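Local coordinates for BILBO1_N domain-containing protein (Trypanosoma brucei equiperdum, PDB 7A1I), which probably acts as a structural component of the trypanosome flagellar pocket collar cytoskeleton, this chain comprising its ubiquitin-like BILBO1 N-terminal domain, at residues Gly16-Leu21 / Thr93-Ala98. Residues are numbered along the deposited sequence; the frame is centred on the assembly and turned at random.
Sequences GEKVNL and TLDIPA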
ATOM      1  N   GLY A  16      -9.706   4.008  10.301  1.00 54.05           N
ATOM      2  CA  GLY A  16      -9.035   5.163  10.856  1.00 51.99           C
ATOM      3  C   GLY A  16      -7.557   4.975  11.130  1.00 51.44           C
ATOM      4  O   GLY A  16      -6.832   5.971  11.216  1.00 54.79           O
ATOM      5  N   GLU A  17      -7.090   3.737  11.260  1.00 47.31           N
ATOM      6  CA  GLU A  17      -5.687   3.440  11.526  1.00 45.79           C
ATOM      7  C   GLU A  17      -4.962   3.065  10.237  1.00 42.72           C
ATOM      8  O   GLU A  17      -5.545   2.473   9.331  1.00 42.19           O
ATOM      9  CB  GLU A  17      -5.560   2.304  12.543  1.00 50.66           C
ATOM     10  CG  GLU A  17      -6.161   2.621  13.912  1.00 58.90           C
ATOM     11  CD  GLU A  17      -6.086   1.435  14.859  1.00 62.40           C
ATOM     12  OE1 GLU A  17      -5.005   0.810  14.944  1.00 56.10           O
ATOM     13  OE2 GLU A  17      -7.112   1.116  15.499  1.00 69.00           O
ATOM     14  N   LYS A  18      -3.690   3.418  10.132  1.00 41.80           N
ATOM     15  CA  LYS A  18      -2.936   3.061   8.928  1.00 42.18           C
ATOM     16  C   LYS A  18      -2.297   1.685   9.091  1.00 38.31           C
ATOM     17  O   LYS A  18      -1.725   1.384  10.144  1.00 40.08           O
ATOM     18  CB  LYS A  18      -1.873   4.110   8.593  1.00 40.30           C
ATOM     19  CG  LYS A  18      -2.405   5.536   8.594  1.00 43.60           C
ATOM     20  CD  LYS A  18      -3.557   5.720   7.618  1.00 40.81           C
ATOM     21  CE  LYS A  18      -4.216   7.086   7.823  1.00 46.34           C
ATOM     22  NZ  LYS A  18      -5.317   7.360   6.850  1.00 48.77           N
ATOM     23  N   VAL A  19      -2.438   0.838   8.069  1.00 37.71           N
ATOM     24  CA  VAL A  19      -1.857  -0.504   8.054  1.00 38.59           C
ATOM     25  C   VAL A  19      -0.856  -0.569   6.904  1.00 34.30           C
ATOM     26  O   VAL A  19      -1.177  -0.173   5.777  1.00 36.64           O
ATOM     27  CB  VAL A  19      -2.918  -1.603   7.874  1.00 40.11           C
ATOM     28  CG1 VAL A  19      -2.248  -2.984   7.824  1.00 42.15           C
ATOM     29  CG2 VAL A  19      -3.924  -1.554   8.980  1.00 54.52           C
ATOM     30  N   ASN A  20       0.344  -1.072   7.190  1.00 37.91           N
ATOM     31  CA  ASN A  20       1.454  -1.101   6.247  1.00 34.66           C
ATOM     32  C   ASN A  20       1.935  -2.541   6.091  1.00 36.13           C
ATOM     33  O   ASN A  20       2.128  -3.236   7.091  1.00 36.39           O
ATOM     34  CB  ASN A  20       2.586  -0.196   6.755  1.00 36.33           C
ATOM     35  CG  ASN A  20       3.563   0.197   5.667  1.00 34.85           C
ATOM     36  OD1 ASN A  20       3.284   0.050   4.494  1.00 35.02           O
ATOM     37  ND2 ASN A  20       4.719   0.704   6.067  1.00 36.71           N
ATOM     38  N   LEU A  21       2.096  -2.986   4.834  1.00 37.77           N
ATOM     39  CA  LEU A  21       2.563  -4.321   4.464  1.00 36.64           C
ATOM     40  C   LEU A  21       3.812  -4.243   3.589  1.00 37.76           C
ATOM     41  O   LEU A  21       3.915  -3.385   2.707  1.00 35.34           O
ATOM     42  CB  LEU A  21       1.495  -5.091   3.672  1.00 35.44           C
ATOM     43  CG  LEU A  21       0.116  -5.230   4.308  1.00 35.93           C
ATOM     44  CD1 LEU A  21      -0.826  -5.978   3.374  1.00 35.71           C
ATOM     45  CD2 LEU A  21       0.227  -5.937   5.644  1.00 39.37           C
ATOM     46  N   THR A  93     -14.480   5.879   1.892  1.00 41.49           N
ATOM     47  CA  THR A  93     -13.535   5.879   3.002  1.00 49.04           C
ATOM     48  C   THR A  93     -13.150   7.307   3.360  1.00 48.88           C
ATOM     49  O   THR A  93     -12.749   8.082   2.491  1.00 44.79           O
ATOM     50  CB  THR A  93     -12.279   5.049   2.639  1.00 47.09           C
ATOM     51  OG1 THR A  93     -12.624   3.663   2.541  1.00 42.05           O
ATOM     52  CG2 THR A  93     -11.183   5.202   3.691  1.00 46.38           C
ATOM     53  N   LEU A  94     -13.310   7.661   4.636  1.00 45.31           N
ATOM     54  CA  LEU A  94     -12.759   8.896   5.186  1.00 50.70           C
ATOM     55  C   LEU A  94     -11.281   8.673   5.468  1.00 49.36           C
ATOM     56  O   LEU A  94     -10.924   7.838   6.310  1.00 51.58           O
ATOM     57  CB  LEU A  94     -13.494   9.318   6.454  1.00 58.64           C
ATOM     58  CG  LEU A  94     -13.053  10.654   7.070  1.00 63.35           C
ATOM     59  CD1 LEU A  94     -13.274  11.845   6.136  1.00 53.95           C
ATOM     60  CD2 LEU A  94     -13.777  10.882   8.410  1.00 67.02           C
ATOM     61  N   ASP A  95     -10.422   9.331   4.705  1.00 51.84           N
ATOM     62  CA  ASP A  95      -8.983   9.100   4.783  1.00 58.61           C
ATOM     63  C   ASP A  95      -8.330  10.328   5.428  1.00 56.54           C
ATOM     64  O   ASP A  95      -8.129  11.359   4.780  1.00 54.50           O
ATOM     65  CB  ASP A  95      -8.446   8.767   3.393  1.00 54.97           C
ATOM     66  CG  ASP A  95      -7.271   7.817   3.437  1.00 52.60           C
ATOM     67  OD1 ASP A  95      -6.371   8.011   4.277  1.00 57.33           O
ATOM     68  OD2 ASP A  95      -7.285   6.825   2.668  1.00 49.74           O
ATOM     69  N   ILE A  96      -8.069  10.244   6.728  1.00 44.85           N
ATOM     70  CA  ILE A  96      -7.455  11.343   7.459  1.00 48.39           C
ATOM     71  C   ILE A  96      -5.965  11.046   7.577  1.00 47.84           C
ATOM     72  O   ILE A  96      -5.586   9.907   7.873  1.00 48.79           O
ATOM     73  CB  ILE A  96      -8.125  11.541   8.827  1.00 55.07           C
ATOM     74  CG1 ILE A  96      -9.586  11.942   8.628  1.00 53.26           C
ATOM     75  CG2 ILE A  96      -7.416  12.631   9.662  1.00 55.30           C
ATOM     76  CD1 ILE A  96     -10.366  12.049   9.918  1.00 57.46           C
ATOM     77  N   PRO A  97      -5.095  12.025   7.347  1.00 47.77           N
ATOM     78  CA  PRO A  97      -3.653  11.773   7.443  1.00 50.03           C
ATOM     79  C   PRO A  97      -3.239  11.333   8.841  1.00 48.55           C
ATOM     80  O   PRO A  97      -3.668  11.897   9.848  1.00 48.35           O
ATOM     81  CB  PRO A  97      -3.035  13.126   7.071  1.00 54.13           C
ATOM     82  CG  PRO A  97      -4.076  13.778   6.210  1.00 60.74           C
ATOM     83  CD  PRO A  97      -5.387  13.367   6.811  1.00 59.56           C
ATOM     84  N   ALA A  98      -2.393  10.308   8.886  1.00 51.41           N
ATOM     85  CA  ALA A  98      -1.815   9.814  10.131  1.00 49.93           C
ATOM     86  C   ALA A  98      -0.500   9.125   9.798  1.00 50.45           C
ATOM     87  O   ALA A  98      -0.187   8.873   8.633  1.00 51.02           O
ATOM     88  CB  ALA A  98      -2.763   8.847  10.850  1.00 46.55           C
TER
HETATM   89  O   HOH W   1      -6.410   8.839  10.451  1.00 44.98           O
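The flat carboxylate of D95 and the peptide carbonyl of I96 both receive the ammonium group of K18, and neither is met within its own plane. At D95 the lysine approaches OD1, its NZ lying about 32° out of the carboxylate plane, and forms a salt bridge with 2.9 Å between K18 NZ and D95 OD1. The I96 carbonyl is likewise approached from above its plane, by 36°; the hydrogen bond from K18 NZ to I96 O is 2.8 Å long and bent at the oxygen. OD1 also hydrogen-bonds with the hydroxyl of Y87, while K18 NZ pairs additionally with D13 OD1 and with Y87 OH. This case illustrates how one lysine can tie a coil to a β-sheet. In the ubiquitin-like fold, strand 17-25 pairs antiparallel with strand 6-14, helix 32-50 packs on one face, and the side chains of V19 and L21 pack against that helix. K18 instead reaches across to the loop following strand 84-89. Its chain, already directed at the loop, bends at chi2 (-58°) and then runs extended past the A98 methyl to the ammonium group, with K18 CE 3.8 Å from A98 CB. A water just before the strand lies 3.0 Å from G16 O and 2.9 Å from I96 O, but other acceptors are in reach and it need not donate to both at once. Beyond the methyl contact, the backbone nitrogen of A98 hydrogen-bonds to a polar side chain on the chain of another protein, and K18 and P97 also pack against polar side chains of that chain.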